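Local coordinates for protein quinone reductase (PDB 4GI5) that probably reduces quinones with NAD(P)H as electron donor, using a bound flavin-adenine dinucleotide in a flavodoxin-like fold, at residues B[42-45]-B[46-50]; B[69-72]-B[73-76]. All coordinates share one frame; numbering follows the deposited sequence.

Contact 1. Residues B[42-45]-B[46-50]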
loop_
_atom_site.group_PDB
_atom_site.type_symbol
_atom_site.label_atom_id
_atom_site.label_comp_id
_atom_site.label_asym_id
_atom_site.label_seq_id
_atom_site.Cartn_x
_atom_site.Cartn_y
_atom_site.Cartn_z
ATOM N N LYS B 42 1.892 -0.140 -21.682
ATOM C CA LYS B 42 3.185 -0.755 -21.470
ATOM C C LYS B 42 3.871 -0.961 -22.859
ATOM O O LYS B 42 5.027 -0.616 -23.059
ATOM C CB LYS B 42 3.035 -2.110 -20.816
ATOM C CG LYS B 42 4.322 -2.963 -20.927
ATOM C CD LYS B 42 4.286 -4.370 -20.488
ATOM C CE LYS B 42 3.173 -5.153 -21.066
ATOM N NZ LYS B 42 3.704 -5.959 -22.209
ATOM N N ASN B 43 3.115 -1.524 -23.780
ATOM C CA ASN B 43 3.732 -1.795 -25.096
ATOM C C ASN B 43 4.112 -0.530 -25.815
ATOM O O ASN B 43 5.209 -0.487 -26.395
ATOM C CB ASN B 43 2.840 -2.703 -25.918
ATOM C CG ASN B 43 2.762 -4.107 -25.344
ATOM O OD1 ASN B 43 3.645 -4.666 -24.633
ATOM N ND2 ASN B 43 1.684 -4.678 -25.646
ATOM N N PHE B 44 3.296 0.514 -25.711
ATOM C CA PHE B 44 3.589 1.819 -26.215
ATOM C C PHE B 44 4.849 2.338 -25.614
ATOM O O PHE B 44 5.730 2.882 -26.317
ATOM C CB PHE B 44 2.401 2.770 -26.004
ATOM C CG PHE B 44 2.629 4.144 -26.514
ATOM C CD1 PHE B 44 2.307 4.431 -27.870
ATOM C CD2 PHE B 44 3.269 5.082 -25.756
ATOM C CE1 PHE B 44 2.575 5.681 -28.390
ATOM C CE2 PHE B 44 3.573 6.362 -26.249
ATOM C CZ PHE B 44 3.197 6.669 -27.572
ATOM N N ALA B 45 4.974 2.274 -24.261
ATOM C CA ALA B 45 6.141 2.859 -23.623
ATOM C C ALA B 45 7.428 2.150 -24.022
ATOM O O ALA B 45 8.463 2.822 -24.297
ATOM C CB ALA B 45 6.037 2.768 -22.083
ATOM N N ILE B 46 7.368 0.838 -24.066
ATOM C CA ILE B 46 8.570 0.040 -24.383
ATOM C C ILE B 46 8.996 0.429 -25.834
ATOM O O ILE B 46 10.199 0.773 -26.062
ATOM C CB ILE B 46 8.284 -1.419 -24.351
ATOM C CG1 ILE B 46 8.131 -1.925 -22.894
ATOM C CG2 ILE B 46 9.449 -2.259 -24.883
ATOM C CD1 ILE B 46 7.539 -3.266 -22.792
ATOM N N ARG B 47 8.034 0.408 -26.738
ATOM C CA ARG B 47 8.401 0.799 -28.149
ATOM C C ARG B 47 8.876 2.200 -28.276
ATOM O O ARG B 47 9.848 2.485 -29.064
ATOM C CB ARG B 47 7.286 0.476 -29.106
ATOM C CG ARG B 47 6.995 -0.975 -29.141
ATOM C CD ARG B 47 5.960 -1.298 -30.225
ATOM N NE ARG B 47 5.377 -2.626 -29.953
ATOM C CZ ARG B 47 4.095 -2.855 -29.606
ATOM N NH1 ARG B 47 3.216 -1.839 -29.461
ATOM N NH2 ARG B 47 3.693 -4.109 -29.374
ATOM N N HIS B 48 8.254 3.141 -27.588
ATOM C CA HIS B 48 8.659 4.513 -27.646
ATOM C C HIS B 48 10.095 4.672 -27.187
ATOM O O HIS B 48 10.908 5.460 -27.764
ATOM C CB HIS B 48 7.693 5.399 -26.830
ATOM C CG HIS B 48 7.822 6.832 -27.132
ATOM N ND1 HIS B 48 8.668 7.654 -26.450
ATOM C CD2 HIS B 48 7.266 7.583 -28.121
ATOM C CE1 HIS B 48 8.585 8.874 -26.942
ATOM N NE2 HIS B 48 7.741 8.856 -27.951
ATOM N N LEU B 49 10.433 4.038 -26.048
ATOM C CA LEU B 49 11.798 4.151 -25.495
ATOM C C LEU B 49 12.857 3.478 -26.436
ATOM O O LEU B 49 13.962 4.061 -26.616
ATOM C CB LEU B 49 11.856 3.483 -24.137
ATOM C CG LEU B 49 11.192 4.332 -23.051
ATOM C CD1 LEU B 49 10.978 3.411 -21.840
ATOM C CD2 LEU B 49 11.972 5.601 -22.716
ATOM N N GLN B 50 12.483 2.341 -26.989
ATOM C CA GLN B 50 13.402 1.598 -27.881
ATOM C C GLN B 50 13.649 2.418 -29.178
ATOM O O GLN B 50 14.806 2.601 -29.571
ATOM C CB GLN B 50 12.806 0.257 -28.188
ATOM C CG GLN B 50 13.101 -0.733 -27.057
ATOM C CD GLN B 50 12.434 -2.030 -27.287
ATOM O OE1 GLN B 50 11.553 -2.133 -28.115
ATOM N NE2 GLN B 50 12.848 -2.999 -26.574
#

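Contact 2. Residues B[69-72]-B[73-76]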
loop_
_atom_site.group_PDB
_atom_site.type_symbol
_atom_site.label_atom_id
_atom_site.label_comp_id
_atom_site.label_asym_id
_atom_site.label_seq_id
_atom_site.Cartn_x
_atom_site.Cartn_y
_atom_site.Cartn_z
ATOM N N GLY B 69 4.581 -13.339 -1.534
ATOM C CA GLY B 69 4.631 -13.432 -0.105
ATOM C C GLY B 69 6.012 -13.698 0.394
ATOM O O GLY B 69 6.493 -14.834 0.239
ATOM N N TYR B 70 6.685 -12.731 0.959
ATOM C CA TYR B 70 8.044 -12.931 1.497
ATOM C C TYR B 70 7.959 -13.977 2.630
ATOM O O TYR B 70 7.131 -13.851 3.572
ATOM C CB TYR B 70 8.564 -11.593 2.044
ATOM C CG TYR B 70 9.850 -11.625 2.741
ATOM C CD1 TYR B 70 10.850 -12.423 2.338
ATOM C CD2 TYR B 70 10.121 -10.754 3.774
ATOM C CE1 TYR B 70 12.098 -12.424 2.962
ATOM C CE2 TYR B 70 11.326 -10.780 4.473
ATOM C CZ TYR B 70 12.331 -11.679 4.068
ATOM O OH TYR B 70 13.549 -11.715 4.679
ATOM N N ASP B 71 8.857 -14.980 2.617
ATOM C CA ASP B 71 8.835 -16.007 3.646
ATOM C C ASP B 71 10.220 -16.699 3.691
ATOM O O ASP B 71 11.148 -16.298 2.997
ATOM C CB ASP B 71 7.699 -16.996 3.477
ATOM C CG ASP B 71 7.839 -17.897 2.285
ATOM O OD1 ASP B 71 8.946 -17.987 1.707
ATOM O OD2 ASP B 71 6.781 -18.493 1.873
ATOM N N ALA B 72 10.316 -17.691 4.574
ATOM C CA ALA B 72 11.602 -18.321 4.919
ATOM C C ALA B 72 12.216 -19.058 3.753
ATOM O O ALA B 72 13.441 -19.214 3.685
ATOM C CB ALA B 72 11.474 -19.223 6.183
ATOM N N ASP B 73 11.447 -19.350 2.741
ATOM C CA ASP B 73 12.008 -20.015 1.551
ATOM C C ASP B 73 12.848 -19.045 0.718
ATOM O O ASP B 73 13.531 -19.449 -0.218
ATOM C CB ASP B 73 10.921 -20.586 0.677
ATOM C CG ASP B 73 10.310 -21.880 1.285
ATOM O OD1 ASP B 73 10.991 -22.565 2.057
ATOM O OD2 ASP B 73 9.158 -22.127 1.092
ATOM N N ASP B 74 12.731 -17.723 0.961
ATOM C CA ASP B 74 13.532 -16.751 0.197
ATOM C C ASP B 74 14.934 -16.546 0.677
ATOM O O ASP B 74 15.679 -15.864 -0.006
ATOM C CB ASP B 74 12.778 -15.388 0.244
ATOM C CG ASP B 74 11.481 -15.483 -0.449
ATOM O OD1 ASP B 74 11.293 -16.345 -1.411
ATOM O OD2 ASP B 74 10.494 -14.729 -0.115
ATOM N N SER B 75 15.296 -17.058 1.856
ATOM C CA SER B 75 16.587 -16.705 2.497
ATOM C C SER B 75 17.661 -17.721 2.175
ATOM O O SER B 75 18.827 -17.400 2.505
ATOM C CB SER B 75 16.468 -16.461 4.016
ATOM O OG SER B 75 16.028 -17.634 4.705
ATOM N N GLY B 76 17.262 -18.904 1.610
ATOM C CA GLY B 76 18.256 -19.897 1.123
ATOM C C GLY B 76 19.116 -20.559 2.230
ATOM O O GLY B 76 20.188 -21.022 1.988
HETATM O O HOH W 1 7.122 -20.363 0.211
HETATM O O HOH W 2 15.025 -19.928 6.126
#

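Contact 1. Residues B[42-45]-B[46-50]
Ile-46 lies alongside Lys-42, one turn on in helix 37-51. CD1 of Ile-46 meets CG of Lys-42 at 3.7 Å, and the two side chains point the same way. CG1 of Ile-46 stands beside its own backbone N, chi1 -74°. This brings CG1 to 3.4 Å from Lys-42 O, the carbonyl that accepts the bond from Ile-46 N. Ile-46 packs on Val-58 of strand 55-60.

Ala-45 is buried, and its CB touches Leu-238 of helix 224-239. Its carbonyl O takes the bond from Leu-49 N at 2.9 Å, and CG of Leu-49 rests against that O at 3.4 Å.

Besides the backbone bond from Arg-47 N to Asn-43 O, the two side chains meet by van der Waals contact. The extended Arg-47 chain turns back along the helix, and its guanidinium lays one face over Asn-43 CB, with NH1 3.7 Å from that carbon. The amide and guanidinium planes are 44° apart. Asn-43 OD1 accepts a bond from Lys-42 NZ at 2.7 Å. The donor is tilted from the amide plane. Lys-42 also makes a cation-pi contact with Tyr-29.

Phe-44 and His-48 form a near-parallel but widely offset ring pair, nearest at Phe-44 CZ and His-48 CD2, 4.2 Å apart. The planes are 21° apart, and the rings barely overlap. Both touch helix 224-239.

Four i to i+4 backbone bonds link the segments and satisfy the carbonyls of 42-45 and the N-H groups of 46-49. The side chains therefore add mainly nonpolar contact across the segments, while a neighbouring amide and an aromatic ring hold the Lys-42 amine.

Contact 2. Residues B[69-72]-B[73-76]
Asp-71 and Asp-74 close a short 3-10 turn in the loop between strand 55-60 and helix 86-96, and an Asx turn starts it. In the Asx turn, Asp-71 OD1 accepts the N-H of Asp-73 at 3.0 Å, from above the carboxylate plane. CG of Asp-71 sits between its backbone N and carbonyl carbon, chi1 69°. This, with a small chi2, turns OD1 to that N-H.

In return, Asp-74 OD2 accepts Asp-71 N at 3.2 Å, again from above the carboxylate plane. Asp-71 O accepts Asp-74 N at 2.9 Å. The next backbone bond, Ser-75 N to Ala-72 O, is weak.

Three carboxylates crowd together, with Asp-71 OD1 and Asp-74 OD2 4.0 Å apart. Lys-67 NZ forms salt bridges to Asp-71 OD1 and Asp-74 OD1, and Arg-137 NH2 also pairs with Asp-74 OD1. These cations probably offset the repulsion. One water donates to Asp-71 OD2 and Asp-73 OD2. A second joins Ala-72 O to Ser-75 OG, which also hydrogen-bonds Trp-84 NE1.

Tyr-70 lies close to a bound FAD, and its OH hydrogen-bonds Pro-86 O. Its ring and the Asp-74 carboxylate are nearly coplanar, 4° apart. Asp-74 OD2 lies at the ring edge, 3.4 Å from Tyr-70 CD1.

Overall arrangement
The two contacts come in series along one flavodoxin-like fold. Their centres are 33 Å apart, their nearest atoms about 21 Å. Contact 1 sits within helix 37-51, the crossover between strands 24-29 and 55-60 of the five-stranded parallel sheet. Contact 2 follows strand 55-60, in the loop that leads to helix 86-96. Strand 55-60 and the start of that loop lie between them in the sequence. Each is near flavin-binding parts: contact 1 near Asn-38 and His-31, contact 2 beside a bound FAD. Residues 42-50 touch no other subunit, whereas Asp-71 packs on Pro-32 of the second subunit. Contact 1 thus belongs to the sheet-and-helix body; contact 2 lies partly at the subunit interface.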